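Local coordinates for protein CurF (Lyngbya majuscula, PDB 2Q35) that probably decarboxylates an enzyme-bound intermediate during polyketide beta-branching, as the crotonase-family ECH2 domain of CurF, at residues V13-K19 with V50-Y56. The protein carries 1 engineered substitution. Numbering follows the deposited sequence.
Sequences VVQITMK and VVILTGY
Gln15 reaches over Thr54 on the neighbouring parallel strand, its chain extended with CG anti to the backbone N (chi1 -177°). CB and CG skirt the carbonyl of Ile52, CG coming within 3.7 Å of Ile52 O; CD then passes the methyl of Thr54, and NE2 lies 3.6 Å from Thr54 CG2. The same NE2 donates to Thr17 OG1 at 2.9 Å, a bond close to the amide plane, while OE1 is taken by Gln186 of helix 178-192, so both ends of the amide are engaged and its rotation is fixed. With an alanine in place of Gln15, the Thr17 hydroxyl and Gln186 would probably each lose an amide partner and the Thr54 methyl its cover. The Thr54 hydroxyl, by contrast, bonds Ala96 O of strand 93-97, the next strand of the sheet. Beneath the side chains, five backbone hydrogen bonds, from Val14 N to Val50 O through Met18 N to Thr54 O, join the strands. On the opposite face Ile16 splits its branches: CD1 meets Val51 CG1 at 3.9 Å, whereas CG2 packs on Leu53 CD1, and helix 29-44 packs on Ile16 and Val51 from this side. Beyond the paired strands, Lys19 CG rests 3.7 Å from Tyr56 CB. Strand 13-18, helix 29-44 and strand 50-54 thus form a beta-alpha-beta crossover, and strands 4-10 and 13-18 with helix 29-44 have the beta-beta-alpha order that recurs in the crotonase superfamily.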
ATOM      1  N   VAL A  13      10.933 -26.295 -11.104  1.00 13.60           N
ATOM      2  CA  VAL A  13      10.884 -25.757  -9.734  1.00 13.25           C
ATOM      3  C   VAL A  13      11.964 -26.459  -8.911  1.00 13.06           C
ATOM      4  O   VAL A  13      12.090 -27.712  -8.939  1.00 14.37           O
ATOM      5  CB  VAL A  13       9.479 -25.988  -9.078  1.00 11.79           C
ATOM      6  CG1 VAL A  13       9.420 -25.396  -7.695  1.00 15.68           C
ATOM      7  CG2 VAL A  13       8.400 -25.347  -9.921  1.00 12.37           C
ATOM      8  N   VAL A  14      12.739 -25.679  -8.172  1.00 12.04           N
ATOM      9  CA  VAL A  14      13.791 -26.259  -7.310  1.00 12.45           C
ATOM     10  C   VAL A  14      13.688 -25.736  -5.892  1.00 14.19           C
ATOM     11  O   VAL A  14      13.085 -24.701  -5.656  1.00 14.76           O
ATOM     12  CB  VAL A  14      15.226 -26.061  -7.885  1.00 13.27           C
ATOM     13  CG1 VAL A  14      15.291 -26.597  -9.290  1.00 13.91           C
ATOM     14  CG2 VAL A  14      15.615 -24.607  -7.819  1.00 15.19           C
ATOM     15  N   GLN A  15      14.239 -26.485  -4.949  1.00 13.72           N
ATOM     16  CA  GLN A  15      14.186 -26.089  -3.565  1.00 13.94           C
ATOM     17  C   GLN A  15      15.594 -25.961  -3.011  1.00 13.93           C
ATOM     18  O   GLN A  15      16.413 -26.869  -3.166  1.00 14.09           O
ATOM     19  CB  GLN A  15      13.356 -27.129  -2.770  1.00 13.90           C
ATOM     20  CG  GLN A  15      13.165 -26.772  -1.286  1.00 13.37           C
ATOM     21  CD  GLN A  15      12.326 -27.823  -0.555  1.00 14.83           C
ATOM     22  OE1 GLN A  15      11.313 -28.260  -1.083  1.00 16.44           O
ATOM     23  NE2 GLN A  15      12.777 -28.256   0.628  1.00 16.05           N
ATOM     24  N   ILE A  16      15.869 -24.824  -2.359  1.00 14.31           N
ATOM     25  CA  ILE A  16      17.133 -24.619  -1.634  1.00 15.16           C
ATOM     26  C   ILE A  16      16.794 -24.614  -0.158  1.00 14.95           C
ATOM     27  O   ILE A  16      16.017 -23.773   0.300  1.00 15.13           O
ATOM     28  CB  ILE A  16      17.802 -23.294  -2.032  1.00 15.95           C
ATOM     29  CG1 ILE A  16      18.253 -23.361  -3.508  1.00 15.84           C
ATOM     30  CG2 ILE A  16      18.988 -22.992  -1.107  1.00 15.34           C
ATOM     31  CD1 ILE A  16      18.879 -22.024  -4.093  1.00 16.07           C
ATOM     32  N   THR A  17      17.358 -25.572   0.572  1.00 15.91           N
ATOM     33  CA  THR A  17      16.981 -25.824   1.949  1.00 15.05           C
ATOM     34  C   THR A  17      18.158 -25.537   2.830  1.00 14.47           C
ATOM     35  O   THR A  17      19.209 -26.153   2.673  1.00 15.09           O
ATOM     36  CB  THR A  17      16.568 -27.314   2.136  1.00 16.19           C
ATOM     37  OG1 THR A  17      15.523 -27.606   1.206  1.00 14.01           O
ATOM     38  CG2 THR A  17      16.073 -27.587   3.549  1.00 16.45           C
ATOM     39  N   MET A  18      17.960 -24.617   3.768  1.00 14.88           N
ATOM     40  CA  MET A  18      18.983 -24.270   4.765  1.00 14.33           C
ATOM     41  C   MET A  18      18.829 -25.136   5.994  1.00 15.36           C
ATOM     42  O   MET A  18      17.756 -25.172   6.601  1.00 14.63           O
ATOM     43  CB  MET A  18      18.867 -22.789   5.194  1.00 14.84           C
ATOM     44  CG  MET A  18      19.134 -21.789   4.069  1.00 14.01           C
ATOM     45  SD  MET A  18      18.762 -20.084   4.521  1.00 15.90           S
ATOM     46  CE  MET A  18      16.982 -20.120   4.717  1.00 15.00           C
ATOM     47  N   LYS A  19      19.914 -25.814   6.380  1.00 15.36           N
ATOM     48  CA  LYS A  19      19.880 -26.683   7.552  1.00 17.63           C
ATOM     49  C   LYS A  19      21.222 -26.636   8.278  1.00 16.96           C
ATOM     50  O   LYS A  19      21.974 -27.605   8.306  1.00 18.30           O
ATOM     51  CB  LYS A  19      19.461 -28.109   7.160  1.00 17.20           C
ATOM     52  CG  LYS A  19      19.214 -29.045   8.354  1.00 19.09           C
ATOM     53  CD  LYS A  19      18.821 -30.434   7.892  1.00 19.41           C
ATOM     54  CE  LYS A  19      18.529 -31.329   9.087  1.00 28.00           C
ATOM     55  NZ  LYS A  19      18.073 -32.678   8.668  1.00 37.21           N
ATOM     56  N   VAL A  50      11.881 -21.605 -11.093  1.00 12.26           N
ATOM     57  CA  VAL A  50      11.391 -21.054  -9.790  1.00 13.17           C
ATOM     58  C   VAL A  50      12.238 -21.650  -8.690  1.00 13.10           C
ATOM     59  O   VAL A  50      12.509 -22.854  -8.705  1.00 15.14           O
ATOM     60  CB  VAL A  50       9.876 -21.391  -9.527  1.00 12.64           C
ATOM     61  CG1 VAL A  50       9.403 -20.764  -8.217  1.00 15.19           C
ATOM     62  CG2 VAL A  50       8.978 -20.913 -10.666  1.00 15.72           C
ATOM     63  N   VAL A  51      12.693 -20.816  -7.756  1.00 12.43           N
ATOM     64  CA  VAL A  51      13.427 -21.298  -6.583  1.00 13.85           C
ATOM     65  C   VAL A  51      12.520 -21.189  -5.341  1.00 13.85           C
ATOM     66  O   VAL A  51      11.907 -20.137  -5.121  1.00 15.13           O
ATOM     67  CB  VAL A  51      14.651 -20.417  -6.326  1.00 13.84           C
ATOM     68  CG1 VAL A  51      15.271 -20.778  -4.967  1.00 13.81           C
ATOM     69  CG2 VAL A  51      15.666 -20.565  -7.448  1.00 15.27           C
ATOM     70  N   ILE A  52      12.404 -22.269  -4.566  1.00 13.53           N
ATOM     71  CA  ILE A  52      11.771 -22.203  -3.260  1.00 14.44           C
ATOM     72  C   ILE A  52      12.872 -22.231  -2.218  1.00 13.39           C
ATOM     73  O   ILE A  52      13.623 -23.222  -2.121  1.00 15.87           O
ATOM     74  CB  ILE A  52      10.795 -23.398  -3.079  1.00 13.03           C
ATOM     75  CG1 ILE A  52       9.699 -23.291  -4.159  1.00 18.44           C
ATOM     76  CG2 ILE A  52      10.147 -23.370  -1.663  1.00 17.16           C
ATOM     77  CD1 ILE A  52       8.706 -24.398  -4.133  1.00 25.26           C
ATOM     78  N   LEU A  53      12.983 -21.155  -1.449  1.00 13.02           N
ATOM     79  CA  LEU A  53      13.980 -21.081  -0.373  1.00 13.65           C
ATOM     80  C   LEU A  53      13.317 -21.388   0.966  1.00 13.31           C
ATOM     81  O   LEU A  53      12.333 -20.766   1.335  1.00 13.56           O
ATOM     82  CB  LEU A  53      14.585 -19.676  -0.333  1.00 14.87           C
ATOM     83  CG  LEU A  53      15.633 -19.372   0.742  1.00 15.05           C
ATOM     84  CD1 LEU A  53      16.874 -20.277   0.653  1.00 18.25           C
ATOM     85  CD2 LEU A  53      16.047 -17.874   0.690  1.00 14.42           C
ATOM     86  N   THR A  54      13.883 -22.321   1.714  1.00 13.43           N
ATOM     87  CA  THR A  54      13.230 -22.734   2.964  1.00 13.08           C
ATOM     88  C   THR A  54      14.287 -23.119   4.008  1.00 13.75           C
ATOM     89  O   THR A  54      15.485 -23.240   3.698  1.00 15.24           O
ATOM     90  CB  THR A  54      12.192 -23.847   2.700  1.00 14.42           C
ATOM     91  OG1 THR A  54      11.263 -23.919   3.795  1.00 14.64           O
ATOM     92  CG2 THR A  54      12.856 -25.221   2.482  1.00 13.12           C
ATOM     93  N   GLY A  55      13.822 -23.297   5.243  1.00 13.31           N
ATOM     94  CA  GLY A  55      14.660 -23.734   6.367  1.00 14.10           C
ATOM     95  C   GLY A  55      14.481 -25.201   6.741  1.00 15.36           C
ATOM     96  O   GLY A  55      14.151 -26.053   5.899  1.00 15.94           O
ATOM     97  N   TYR A  56      14.688 -25.483   8.027  1.00 15.52           N
ATOM     98  CA  TYR A  56      14.525 -26.821   8.574  1.00 16.02           C
ATOM     99  C   TYR A  56      13.858 -26.660   9.930  1.00 17.18           C
ATOM    100  O   TYR A  56      14.109 -25.675  10.664  1.00 16.67           O
ATOM    101  CB  TYR A  56      15.899 -27.459   8.786  1.00 17.51           C
ATOM    102  CG  TYR A  56      16.578 -26.986  10.058  1.00 20.92           C
ATOM    103  CD1 TYR A  56      17.323 -25.800  10.076  1.00 25.63           C
ATOM    104  CD2 TYR A  56      16.448 -27.703  11.248  1.00 21.99           C
ATOM    105  CE1 TYR A  56      17.923 -25.337  11.257  1.00 20.41           C
ATOM    106  CE2 TYR A  56      17.048 -27.248  12.430  1.00 24.12           C
ATOM    107  CZ  TYR A  56      17.785 -26.069  12.419  1.00 20.92           C
ATOM    108  OH  TYR A  56      18.389 -25.631  13.583  1.00 25.06           O
TER